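Side-chain contact in WA352 (PDB 5ZT3), which is a mitochondrial protein associated with cytoplasmic male sterility in rice, its crystallised part being an all-helical domain of the DUF8018 family: residues A[70-75]-A[110-115]. Numbering follows the deposited sequence.
Sequences AGLHPS and SRNEQS
Leu72, in the last turn of helix 45-72, faces the turn that follows helix 98-111, and the backbones come nearest where CA of Leu72 lies 6.4 Å from CA of Glu113. On the other segment, residues 112-115 are the short connection between helix 98-111 and helix 116-124: helix 98-111 ends, Asn112 takes a positive phi of 56°, and Ser115 caps the next helix. Of residues 70-75, Leu72 alone touches this connection, so a helix end meets an interhelical turn at the surface of this all-helical DUF8018 domain. Its CB points toward the turn, and with CG anti to the carbonyl carbon (chi1 -63°) the isobutyl group reaches across with its two methyls spread over different parts of Asn112. CD1 rests against the main chain, 4.1 Å from the carbonyl carbon of Asn112, while CD2 lies 4.1 Å from OD1 of the Asn112 amide. The two side chains cross at about a right angle. CD2 also comes within 4.5 Å of OE1 of Glu113, a looser approach at the border of the contact. No hydrogen bond joins the segments, so the contact between them is van der Waals. The amide has a polar partner one turn before Leu72: OD1 of Asn112 takes a hydrogen bond from NZ of Lys68, giving helix 45-72 a second grip on the turn. Phe118 of helix 116-124 touches both Leu72 and Glu113, tying the next helix to the same place. Within the turn, the backbone O of Asn112 accepts from both N and OG of Ser115. Ser115 is the N-cap of helix 116-124, and its OG, also bonded to N of Phe118, lies 2.8 Å from O of Asn112 at a C=O···OG angle of 166°.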
loop_
_atom_site.group_PDB
_atom_site.type_symbol
_atom_site.label_atom_id
_atom_site.label_comp_id
_atom_site.label_asym_id
_atom_site.label_seq_id
_atom_site.Cartn_x
_atom_site.Cartn_y
_atom_site.Cartn_z
ATOM N N ALA A 70 -10.842 -3.412 -4.793
ATOM C CA ALA A 70 -11.316 -4.787 -4.878
ATOM C C ALA A 70 -12.738 -4.828 -5.413
ATOM O O ALA A 70 -13.074 -5.692 -6.233
ATOM C CB ALA A 70 -11.247 -5.452 -3.508
ATOM N N GLY A 71 -13.574 -3.879 -4.985
ATOM C CA GLY A 71 -14.937 -3.773 -5.471
ATOM C C GLY A 71 -15.052 -3.107 -6.826
ATOM O O GLY A 71 -15.869 -3.529 -7.649
ATOM N N LEU A 72 -14.263 -2.058 -7.077
ATOM C CA LEU A 72 -14.316 -1.401 -8.381
ATOM C C LEU A 72 -13.752 -2.281 -9.492
ATOM O O LEU A 72 -14.146 -2.136 -10.657
ATOM C CB LEU A 72 -13.528 -0.092 -8.349
ATOM C CG LEU A 72 -14.036 0.998 -7.410
ATOM C CD1 LEU A 72 -13.085 2.192 -7.421
ATOM C CD2 LEU A 72 -15.452 1.426 -7.786
ATOM N N HIS A 73 -12.846 -3.197 -9.156
ATOM C CA HIS A 73 -12.136 -4.017 -10.134
ATOM C C HIS A 73 -12.159 -5.478 -9.686
ATOM O O HIS A 73 -11.144 -6.021 -9.232
ATOM C CB HIS A 73 -10.709 -3.497 -10.285
ATOM C CG HIS A 73 -9.917 -4.190 -11.340
ATOM N ND1 HIS A 73 -8.571 -4.435 -11.201
ATOM C CD2 HIS A 73 -10.261 -4.652 -12.565
ATOM C CE1 HIS A 73 -8.116 -5.033 -12.286
ATOM N NE2 HIS A 73 -9.123 -5.179 -13.131
ATOM N N PRO A 74 -13.317 -6.145 -9.802
ATOM C CA PRO A 74 -13.412 -7.531 -9.304
ATOM C C PRO A 74 -12.469 -8.499 -9.989
ATOM O O PRO A 74 -12.092 -9.507 -9.380
ATOM C CB PRO A 74 -14.884 -7.899 -9.545
ATOM C CG PRO A 74 -15.595 -6.587 -9.551
ATOM C CD PRO A 74 -14.631 -5.589 -10.159
ATOM N N SER A 75 -12.065 -8.216 -11.230
ATOM C CA SER A 75 -11.137 -9.076 -11.956
ATOM C C SER A 75 -9.711 -8.989 -11.424
ATOM O O SER A 75 -8.910 -9.895 -11.681
ATOM C CB SER A 75 -11.147 -8.698 -13.440
ATOM O OG SER A 75 -12.378 -9.066 -14.040
ATOM N N SER A 110 -13.700 10.194 -4.944
ATOM C CA SER A 110 -14.437 11.260 -5.612
ATOM C C SER A 110 -15.008 10.800 -6.945
ATOM O O SER A 110 -16.132 11.177 -7.303
ATOM C CB SER A 110 -13.523 12.470 -5.824
ATOM O OG SER A 110 -13.027 12.960 -4.587
ATOM N N ARG A 111 -14.266 9.979 -7.691
ATOM C CA ARG A 111 -14.618 9.671 -9.071
ATOM C C ARG A 111 -14.749 8.184 -9.382
ATOM O O ARG A 111 -15.168 7.841 -10.493
ATOM C CB ARG A 111 -13.616 10.316 -10.042
ATOM C CG ARG A 111 -13.699 11.839 -10.068
ATOM C CD ARG A 111 -12.467 12.450 -10.704
ATOM N NE ARG A 111 -12.361 13.879 -10.421
ATOM C CZ ARG A 111 -11.497 14.399 -9.555
ATOM N NH1 ARG A 111 -10.666 13.608 -8.886
ATOM N NH2 ARG A 111 -11.465 15.709 -9.353
ATOM N N ASN A 112 -14.391 7.300 -8.455
ATOM C CA ASN A 112 -14.631 5.857 -8.586
ATOM C C ASN A 112 -14.010 5.342 -9.879
ATOM O O ASN A 112 -12.827 5.629 -10.140
ATOM C CB ASN A 112 -16.115 5.577 -8.393
ATOM C CG ASN A 112 -16.557 5.825 -6.976
ATOM O OD1 ASN A 112 -16.292 5.022 -6.085
ATOM N ND2 ASN A 112 -17.240 6.940 -6.756
ATOM N N GLU A 113 -14.742 4.597 -10.703
ATOM C CA GLU A 113 -14.183 3.995 -11.901
ATOM C C GLU A 113 -13.965 4.999 -13.024
ATOM O O GLU A 113 -13.462 4.612 -14.083
ATOM C CB GLU A 113 -15.062 2.834 -12.375
ATOM C CG GLU A 113 -16.294 3.250 -13.160
ATOM C CD GLU A 113 -17.399 3.869 -12.307
ATOM O OE1 GLU A 113 -17.353 3.772 -11.055
ATOM O OE2 GLU A 113 -18.330 4.454 -12.910
ATOM N N GLN A 114 -14.334 6.266 -12.829
ATOM C CA GLN A 114 -14.051 7.307 -13.808
ATOM C C GLN A 114 -12.783 8.088 -13.494
ATOM O O GLN A 114 -12.547 9.136 -14.100
ATOM C CB GLN A 114 -15.248 8.252 -13.960
ATOM C CG GLN A 114 -16.402 7.637 -14.746
ATOM C CD GLN A 114 -17.502 8.637 -15.046
ATOM O OE1 GLN A 114 -17.313 9.845 -14.903
ATOM N NE2 GLN A 114 -18.660 8.137 -15.471
ATOM N N SER A 115 -11.953 7.600 -12.581
ATOM C CA SER A 115 -10.755 8.316 -12.168
ATOM C C SER A 115 -9.525 7.800 -12.906
ATOM O O SER A 115 -9.461 6.639 -13.316
ATOM C CB SER A 115 -10.541 8.164 -10.662
ATOM O OG SER A 115 -10.335 6.804 -10.322
#